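PDB 5HAX: nucleoporin NUP170 from Chaetomium thermophilum, which probably serves as a scaffold nucleoporin of the nuclear pore complex, with an N-terminal beta-propeller followed by a helical region. Local coordinates for residues A311-D314 against R318-L321; L344-F349 against L423-Q428. One frame throughout, in Å; residues are numbered along the deposited sequence.

Interaction 1 (A311-D314 against R318-L321); sequences ALTD and RLFL
This contact is the turn end of a beta hairpin in the N-terminal beta-propeller. Strand 307-313 and strand 318-324 run antiparallel here and are neighbours in one blade. Ala311 and Leu319 form the hydrogen-bonded pair. Leu319 N donates to Ala311 O at 2.6 Å, nearly straight at 171°. Ala311 N returns a bond to Leu319 O at 2.7 Å. Ala311 O also receives a CA-H...O contact from Arg318 CA at 3.5 Å.

On the face of Ala311 and Leu319 the packing is apolar. Ala311 CB lies 4.1 Å from Leu319 CB and also meets Leu321 CD1. The face of Leu312 and Arg318 holds a non-hydrogen-bonded pair. Leu312 CG is anti to the backbone N (chi1 -179°), and its CD1 reaches Arg318 CG at 4.0 Å. The guanidinium leads away, and its NH1 forms a salt bridge with Glu427 OE2. Towards the turn, Thr313 OG1 hydrogen-bonds to Thr315 OG1 and Cys317 N. Its methyl is left to the leucine: the Thr313 and Leu319 side chains cross at about a right angle, with Thr313 CG2 3.9 Å from Leu319 CD1.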
loop_
_atom_site.group_PDB
_atom_site.type_symbol
_atom_site.label_atom_id
_atom_site.label_comp_id
_atom_site.label_asym_id
_atom_site.label_seq_id
_atom_site.Cartn_x
_atom_site.Cartn_y
_atom_site.Cartn_z
ATOM N N ALA A 311 -12.647 -9.683 -8.507
ATOM C CA ALA A 311 -12.477 -10.992 -9.122
ATOM C C ALA A 311 -11.989 -10.795 -10.548
ATOM O O ALA A 311 -12.549 -9.981 -11.290
ATOM C CB ALA A 311 -13.783 -11.791 -9.104
ATOM N N LEU A 312 -10.942 -11.524 -10.920
ATOM C CA LEU A 312 -10.325 -11.413 -12.235
ATOM C C LEU A 312 -10.690 -12.631 -13.073
ATOM O O LEU A 312 -10.494 -13.769 -12.637
ATOM C CB LEU A 312 -8.804 -11.295 -12.115
ATOM C CG LEU A 312 -8.054 -11.146 -13.442
ATOM C CD1 LEU A 312 -8.389 -9.816 -14.102
ATOM C CD2 LEU A 312 -6.558 -11.276 -13.229
ATOM N N THR A 313 -11.215 -12.386 -14.271
ATOM C CA THR A 313 -11.516 -13.447 -15.219
ATOM C C THR A 313 -10.289 -13.753 -16.073
ATOM O O THR A 313 -9.350 -12.959 -16.163
ATOM C CB THR A 313 -12.679 -13.056 -16.132
ATOM O OG1 THR A 313 -12.274 -11.991 -17.001
ATOM C CG2 THR A 313 -13.893 -12.621 -15.325
ATOM N N ASP A 314 -10.311 -14.923 -16.715
ATOM C CA ASP A 314 -9.219 -15.273 -17.618
ATOM C C ASP A 314 -9.229 -14.441 -18.892
ATOM O O ASP A 314 -8.248 -14.481 -19.640
ATOM C CB ASP A 314 -9.257 -16.768 -17.962
ATOM C CG ASP A 314 -10.588 -17.214 -18.547
ATOM O OD1 ASP A 314 -10.879 -18.425 -18.480
ATOM O OD2 ASP A 314 -11.340 -16.372 -19.075
ATOM N N ARG A 318 -12.058 -7.257 -14.671
ATOM C CA ARG A 318 -12.041 -7.090 -13.224
ATOM C C ARG A 318 -13.480 -6.905 -12.755
ATOM O O ARG A 318 -14.114 -5.889 -13.063
ATOM C CB ARG A 318 -11.163 -5.907 -12.819
ATOM C CG ARG A 318 -9.676 -6.229 -12.777
ATOM C CD ARG A 318 -8.836 -4.975 -12.582
ATOM N NE ARG A 318 -8.613 -4.264 -13.837
ATOM C CZ ARG A 318 -8.106 -3.039 -13.926
ATOM N NH1 ARG A 318 -7.931 -2.480 -15.116
ATOM N NH2 ARG A 318 -7.772 -2.370 -12.829
ATOM N N LEU A 319 -13.990 -7.890 -12.019
ATOM C CA LEU A 319 -15.341 -7.866 -11.473
ATOM C C LEU A 319 -15.277 -7.362 -10.036
ATOM O O LEU A 319 -14.607 -7.969 -9.195
ATOM C CB LEU A 319 -15.971 -9.258 -11.516
ATOM C CG LEU A 319 -15.776 -10.080 -12.793
ATOM C CD1 LEU A 319 -16.398 -11.463 -12.628
ATOM C CD2 LEU A 319 -16.368 -9.366 -13.995
ATOM N N PHE A 320 -15.978 -6.268 -9.756
ATOM C CA PHE A 320 -16.010 -5.675 -8.423
ATOM C C PHE A 320 -17.353 -5.987 -7.773
ATOM O O PHE A 320 -18.403 -5.574 -8.277
ATOM C CB PHE A 320 -15.771 -4.169 -8.496
ATOM C CG PHE A 320 -14.360 -3.809 -8.849
ATOM C CD1 PHE A 320 -13.425 -3.569 -7.855
ATOM C CD2 PHE A 320 -13.961 -3.733 -10.172
ATOM C CE1 PHE A 320 -12.121 -3.247 -8.173
ATOM C CE2 PHE A 320 -12.658 -3.411 -10.499
ATOM C CZ PHE A 320 -11.735 -3.170 -9.497
ATOM N N LEU A 321 -17.311 -6.709 -6.656
ATOM C CA LEU A 321 -18.508 -7.201 -5.990
ATOM C C LEU A 321 -18.714 -6.491 -4.664
ATOM O O LEU A 321 -17.776 -6.325 -3.877
ATOM C CB LEU A 321 -18.429 -8.708 -5.742
ATOM C CG LEU A 321 -18.303 -9.562 -7.001
ATOM C CD1 LEU A 321 -16.872 -10.037 -7.156
ATOM C CD2 LEU A 321 -19.272 -10.734 -6.959
#

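Interaction 2 (L344-F349 against L423-Q428); sequences LQFVKF and LKYFEQ
Lys348 NZ meets three groups of 423-428. It donates to Tyr425 O at 2.8 Å, nearly in line with the carbonyl. It makes a salt bridge with Glu427 OE2 at 2.6 Å. This oxygen is approached on its anti side, 17° out of the carboxylate plane. The ammonium also stands over one face of the Tyr425 ring, 4.4 Å from NZ to the ring centroid, in a cation-pi contact. The aliphatic part of the lysine shares in the packing, with Lys348 CD 3.7 Å from Tyr425 CD2. Bends at chi2 (67°) and chi4 (-85°) let the chain cross the tyrosine and turn its end to the carboxylate.

Phe346, two residues earlier, comes to the edge of the Tyr425 ring. Its CE1 is 3.8 Å from Tyr425 CD2, and the two side chains cross at about a right angle.

Replacing Lys348 by an alanine is likely to leave Glu427 without one of its cationic mates and Tyr425 O without this donor.

Further out, Asp37 O also accepts from Lys348 NZ, and the Tyr38 ring makes a second cation-pi contact with the ammonium. Glu427 OE1 is hydrogen-bonded by Ser407 OG, while OE2 is shared with Arg318 NH1. The buried lysine charge is thus met by a carboxylate, two backbone carbonyls and two aromatic rings.

Tyr425 is the centre of an inverse gamma turn just before strand 427-433. Strand 341-348 carries a classic beta bulge, with Gln345 and Phe346 set opposite Phe320 of strand 318-324. The contact joins two sheets of the propeller, linking strand 341-348 of one blade to the start of strand 427-433 in another.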
loop_
_atom_site.group_PDB
_atom_site.type_symbol
_atom_site.label_atom_id
_atom_site.label_comp_id
_atom_site.label_asym_id
_atom_site.label_seq_id
_atom_site.Cartn_x
_atom_site.Cartn_y
_atom_site.Cartn_z
ATOM N N LEU A 344 -22.416 -8.765 -8.055
ATOM C CA LEU A 344 -21.541 -8.106 -9.016
ATOM C C LEU A 344 -22.146 -6.766 -9.416
ATOM O O LEU A 344 -23.226 -6.718 -10.014
ATOM C CB LEU A 344 -21.326 -8.991 -10.240
ATOM C CG LEU A 344 -20.612 -8.325 -11.421
ATOM C CD1 LEU A 344 -19.305 -7.683 -10.979
ATOM C CD2 LEU A 344 -20.362 -9.331 -12.532
ATOM N N GLN A 345 -21.447 -5.681 -9.090
ATOM C CA GLN A 345 -21.940 -4.321 -9.278
ATOM C C GLN A 345 -21.255 -3.574 -10.411
ATOM O O GLN A 345 -21.927 -2.875 -11.173
ATOM C CB GLN A 345 -21.757 -3.517 -7.984
ATOM C CG GLN A 345 -22.618 -3.978 -6.818
ATOM C CD GLN A 345 -24.052 -3.499 -6.924
ATOM O OE1 GLN A 345 -24.501 -3.071 -7.987
ATOM N NE2 GLN A 345 -24.779 -3.562 -5.815
ATOM N N PHE A 346 -19.935 -3.700 -10.536
ATOM C CA PHE A 346 -19.149 -2.875 -11.442
ATOM C C PHE A 346 -18.085 -3.725 -12.120
ATOM O O PHE A 346 -17.508 -4.618 -11.495
ATOM C CB PHE A 346 -18.499 -1.711 -10.679
ATOM C CG PHE A 346 -17.518 -0.927 -11.492
ATOM C CD1 PHE A 346 -16.161 -1.193 -11.407
ATOM C CD2 PHE A 346 -17.947 0.078 -12.338
ATOM C CE1 PHE A 346 -15.254 -0.473 -12.155
ATOM C CE2 PHE A 346 -17.045 0.802 -13.090
ATOM C CZ PHE A 346 -15.696 0.527 -13.000
ATOM N N VAL A 347 -17.823 -3.438 -13.397
ATOM C CA VAL A 347 -16.839 -4.171 -14.189
ATOM C C VAL A 347 -15.887 -3.170 -14.830
ATOM O O VAL A 347 -16.327 -2.226 -15.494
ATOM C CB VAL A 347 -17.503 -5.034 -15.281
ATOM C CG1 VAL A 347 -16.443 -5.787 -16.083
ATOM C CG2 VAL A 347 -18.502 -6.003 -14.672
ATOM N N LYS A 348 -14.584 -3.393 -14.648
ATOM C CA LYS A 348 -13.556 -2.682 -15.401
ATOM C C LYS A 348 -13.076 -3.601 -16.519
ATOM O O LYS A 348 -12.441 -4.630 -16.258
ATOM C CB LYS A 348 -12.397 -2.256 -14.499
ATOM C CG LYS A 348 -11.397 -1.315 -15.178
ATOM C CD LYS A 348 -12.024 0.046 -15.503
ATOM C CE LYS A 348 -11.201 0.841 -16.509
ATOM N NZ LYS A 348 -10.106 1.622 -15.874
ATOM N N PHE A 349 -13.385 -3.232 -17.760
ATOM C CA PHE A 349 -13.004 -4.037 -18.907
ATOM C C PHE A 349 -11.551 -3.778 -19.302
ATOM O O PHE A 349 -10.972 -2.752 -18.942
ATOM C CB PHE A 349 -13.929 -3.749 -20.085
ATOM C CG PHE A 349 -15.302 -4.347 -19.937
ATOM C CD1 PHE A 349 -15.528 -5.680 -20.237
ATOM C CD2 PHE A 349 -16.366 -3.576 -19.499
ATOM C CE1 PHE A 349 -16.787 -6.234 -20.104
ATOM C CE2 PHE A 349 -17.629 -4.124 -19.364
ATOM C CZ PHE A 349 -17.837 -5.455 -19.667
ATOM N N LEU A 423 -17.575 11.147 -12.048
ATOM C CA LEU A 423 -16.445 10.327 -11.634
ATOM C C LEU A 423 -16.459 8.981 -12.345
ATOM O O LEU A 423 -17.482 8.288 -12.370
ATOM C CB LEU A 423 -16.476 10.116 -10.121
ATOM C CG LEU A 423 -15.943 11.263 -9.261
ATOM C CD1 LEU A 423 -16.299 11.035 -7.801
ATOM C CD2 LEU A 423 -14.439 11.411 -9.436
ATOM N N LYS A 424 -15.314 8.607 -12.912
ATOM C CA LYS A 424 -15.118 7.298 -13.515
ATOM C C LYS A 424 -13.781 6.733 -13.058
ATOM O O LYS A 424 -12.913 7.454 -12.559
ATOM C CB LYS A 424 -15.158 7.365 -15.047
ATOM C CG LYS A 424 -16.404 8.025 -15.615
ATOM C CD LYS A 424 -16.508 7.791 -17.114
ATOM C CE LYS A 424 -17.407 8.814 -17.787
ATOM N NZ LYS A 424 -16.634 9.684 -18.718
ATOM N N TYR A 425 -13.623 5.421 -13.243
ATOM C CA TYR A 425 -12.411 4.707 -12.836
ATOM C C TYR A 425 -11.317 4.922 -13.886
ATOM O O TYR A 425 -10.917 4.017 -14.623
ATOM C CB TYR A 425 -12.721 3.228 -12.636
ATOM C CG TYR A 425 -11.594 2.390 -12.058
ATOM C CD1 TYR A 425 -10.395 2.963 -11.649
ATOM C CD2 TYR A 425 -11.734 1.012 -11.928
ATOM C CE1 TYR A 425 -9.374 2.189 -11.128
ATOM C CE2 TYR A 425 -10.719 0.233 -11.408
ATOM C CZ TYR A 425 -9.542 0.825 -11.011
ATOM O OH TYR A 425 -8.531 0.048 -10.494
ATOM N N PHE A 426 -10.824 6.156 -13.941
ATOM C CA PHE A 426 -9.699 6.473 -14.811
ATOM C C PHE A 426 -8.446 5.747 -14.333
ATOM O O PHE A 426 -8.218 5.599 -13.129
ATOM C CB PHE A 426 -9.451 7.982 -14.838
ATOM C CG PHE A 426 -10.649 8.792 -15.253
ATOM C CD1 PHE A 426 -11.081 8.794 -16.568
ATOM C CD2 PHE A 426 -11.336 9.563 -14.327
ATOM C CE1 PHE A 426 -12.180 9.542 -16.951
ATOM C CE2 PHE A 426 -12.434 10.312 -14.706
ATOM C CZ PHE A 426 -12.856 10.301 -16.017
ATOM N N GLU A 427 -7.628 5.293 -15.284
ATOM C CA GLU A 427 -6.419 4.544 -14.965
ATOM C C GLU A 427 -5.270 4.960 -15.872
ATOM O O GLU A 427 -5.472 5.360 -17.021
ATOM C CB GLU A 427 -6.632 3.025 -15.104
ATOM C CG GLU A 427 -7.369 2.374 -13.942
ATOM C CD GLU A 427 -7.370 0.858 -14.031
ATOM O OE1 GLU A 427 -6.631 0.214 -13.257
ATOM O OE2 GLU A 427 -8.109 0.308 -14.873
ATOM N N GLN A 428 -4.060 4.861 -15.326
ATOM C CA GLN A 428 -2.816 4.920 -16.084
ATOM C C GLN A 428 -2.237 3.512 -16.145
ATOM O O GLN A 428 -2.121 2.847 -15.112
ATOM C CB GLN A 428 -1.814 5.874 -15.426
ATOM C CG GLN A 428 -2.233 7.341 -15.417
ATOM C CD GLN A 428 -2.035 8.021 -16.756
ATOM O OE1 GLN A 428 -1.056 7.767 -17.458
ATOM N NE2 GLN A 428 -2.965 8.896 -17.115
#

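How the interactions relate
Interactions 1 and 2 have their centres 11 Å apart within the same propeller. Interaction 1 lies within one sheet, whereas interaction 2 links that sheet to the one holding strand 427-433. Strand 318-324, a partner in interaction 1, lies between strand 307-313 and strand 341-348, which carries one side of interaction 2. Its backbone probably continues the ladder, with Phe320 N 2.8 Å from Phe346 O. The polar link is Arg318 NH1 to Glu427 OE2, a 2.8 Å salt bridge. Arg318 therefore ties the hairpin to the inter-sheet contact. A phosphate ion and a 1,2-ethanediol, probably from the crystallisation liquor, each lie about 4 Å from the side chain of Phe346.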